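Local coordinates for oxidoreductase (Bordetella pertussis, PDB 3Q2K), which probably oxidises the 3'-hydroxyl of UDP-N-acetylglucosaminuronic acid with NAD as cofactor, a step toward 2,3-diacetamido-2,3-dideoxy-D-mannuronic acid, at residues Glu111-Gly116 with Asp140-Arg145. Sequence-based numbering, arbitrary orientation.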
loop_
_atom_site.group_PDB
_atom_site.type_symbol
_atom_site.label_atom_id
_atom_site.label_comp_id
_atom_site.label_asym_id
_atom_site.label_seq_id
_atom_site.Cartn_x
_atom_site.Cartn_y
_atom_site.Cartn_z
ATOM N N GLU C 111 3.111 29.798 -27.006
ATOM C CA GLU C 111 2.774 30.842 -27.975
ATOM C C GLU C 111 3.979 31.526 -28.632
ATOM O O GLU C 111 4.020 31.798 -29.833
ATOM C CB GLU C 111 1.892 31.866 -27.265
ATOM C CG GLU C 111 1.423 33.066 -28.080
ATOM C CD GLU C 111 0.646 34.066 -27.234
ATOM O OE1 GLU C 111 0.036 35.038 -27.731
ATOM O OE2 GLU C 111 0.624 33.892 -26.000
ATOM N N VAL C 112 5.032 31.755 -27.856
ATOM C CA VAL C 112 6.237 32.291 -28.472
ATOM C C VAL C 112 6.686 31.291 -29.521
ATOM O O VAL C 112 7.019 31.627 -30.652
ATOM C CB VAL C 112 7.394 32.527 -27.482
ATOM C CG1 VAL C 112 8.712 32.718 -28.212
ATOM C CG2 VAL C 112 7.102 33.762 -26.636
ATOM N N ALA C 113 6.702 30.018 -29.155
ATOM C CA ALA C 113 7.277 29.104 -30.127
ATOM C C ALA C 113 6.389 28.983 -31.359
ATOM O O ALA C 113 6.905 28.834 -32.465
ATOM C CB ALA C 113 7.550 27.751 -29.507
ATOM N N GLN C 114 5.071 28.989 -31.184
ATOM C CA GLN C 114 4.200 28.957 -32.356
ATOM C C GLN C 114 4.357 30.150 -33.302
ATOM O O GLN C 114 3.920 30.118 -34.456
ATOM C CB GLN C 114 2.749 28.849 -31.881
ATOM C CG GLN C 114 2.499 27.577 -31.083
ATOM C CD GLN C 114 1.061 27.441 -30.637
ATOM O OE1 GLN C 114 0.385 28.449 -30.433
ATOM N NE2 GLN C 114 0.585 26.209 -30.487
ATOM N N ALA C 115 4.910 31.247 -32.794
ATOM C CA ALA C 115 5.230 32.404 -33.622
ATOM C C ALA C 115 6.690 32.379 -34.057
ATOM O O ALA C 115 7.227 33.336 -34.619
ATOM C CB ALA C 115 4.954 33.683 -32.851
ATOM N N GLY C 116 7.358 31.278 -33.737
ATOM C CA GLY C 116 8.633 30.975 -34.372
ATOM C C GLY C 116 9.875 31.624 -33.804
ATOM O O GLY C 116 10.867 31.726 -34.525
ATOM N N ASP C 140 10.354 21.929 -29.541
ATOM C CA ASP C 140 10.987 20.913 -30.371
ATOM C C ASP C 140 10.320 21.029 -31.733
ATOM O O ASP C 140 11.005 21.133 -32.740
ATOM C CB ASP C 140 10.615 19.500 -29.919
ATOM C CG ASP C 140 11.453 18.984 -28.765
ATOM O OD1 ASP C 140 12.573 19.478 -28.527
ATOM O OD2 ASP C 140 10.992 18.039 -28.092
ATOM N N GLU C 141 8.995 20.927 -31.784
ATOM C CA GLU C 141 8.311 20.917 -33.070
ATOM C C GLU C 141 8.309 22.290 -33.731
ATOM O O GLU C 141 8.171 22.382 -34.946
ATOM C CB GLU C 141 6.929 20.265 -33.007
ATOM C CG GLU C 141 5.866 20.988 -32.194
ATOM C CD GLU C 141 4.814 20.043 -31.632
ATOM O OE1 GLU C 141 4.921 18.821 -31.874
ATOM O OE2 GLU C 141 3.878 20.501 -30.939
ATOM N N ALA C 142 8.536 23.386 -33.016
ATOM C CA ALA C 142 8.764 24.621 -33.765
ATOM C C ALA C 142 10.213 24.744 -34.227
ATOM O O ALA C 142 10.538 25.690 -34.932
ATOM C CB ALA C 142 8.404 25.855 -32.968
ATOM N N GLY C 143 11.113 23.848 -33.843
ATOM C CA GLY C 143 12.505 24.019 -34.238
ATOM C C GLY C 143 13.106 25.259 -33.607
ATOM O O GLY C 143 14.045 25.831 -34.153
ATOM N N VAL C 144 12.616 25.700 -32.451
ATOM C CA VAL C 144 13.261 26.840 -31.816
ATOM C C VAL C 144 14.049 26.383 -30.593
ATOM O O VAL C 144 13.808 25.296 -30.081
ATOM C CB VAL C 144 12.254 27.952 -31.450
ATOM C CG1 VAL C 144 11.641 28.560 -32.713
ATOM C CG2 VAL C 144 11.153 27.439 -30.538
ATOM N N ARG C 145 15.015 27.175 -30.145
ATOM C CA ARG C 145 15.729 26.991 -28.885
ATOM C C ARG C 145 14.833 27.299 -27.687
ATOM O O ARG C 145 14.107 28.293 -27.683
ATOM C CB ARG C 145 16.782 28.098 -28.837
ATOM C CG ARG C 145 18.205 27.627 -28.680
ATOM C CD ARG C 145 18.455 26.631 -29.785
ATOM N NE ARG C 145 19.713 25.953 -29.508
ATOM C CZ ARG C 145 20.218 25.020 -30.305
ATOM N NH1 ARG C 145 19.576 24.705 -31.419
ATOM N NH2 ARG C 145 21.363 24.431 -29.995
#
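Ala113, in the last turn of helix 105-114, meets Ala142 and Val144, the residues before and after Gly143 at the C-terminal end of helix 129-142. The apolar part is small and close: Ala113 CB lies 4.0 Å from Ala142 CB and 3.8 Å from Val144 CG2, so one methyl touches both side chains. The two backbones come near here, with 6.0 Å between Ala113 CA and Ala142 CA. Val144 divides its branches between two partners. With chi1 at -65°, CG2 sits between the backbone N and the carbonyl carbon and reaches Ala113, while CG1, anti to the carbonyl carbon, lies against the Gly116 peptide, 3.7 Å from Gly116 C.

No hydrogen bond joins the segments; the bonds at each helix end are local. Ala113 O accepts the bond from Gly116 N at 2.8 Å, and Ala142 CB packs against this same oxygen at 3.4 Å. In the other segment Gly143 N bonds to Asp140 O at 2.9 Å, and Gly143, with positive phi (65°), ends its helix in a Schellman motif and turns the chain so that Val144 follows beside Ala142.

The contact joins two successive helix ends of the NAD-binding Rossmann domain, each leading into a strand of its parallel sheet, 118-121 and 146-148. Cys139 of helix 129-142 touches both Ala113 and Val144, and Val144 also rests on His118. Val112 packs on Val119 of strand 118-121 and, with Glu111, on helix 84-90, while Arg145, just before strand 146-148, is joined by backbone hydrogen bonding to Val119 of the neighbouring parallel strand.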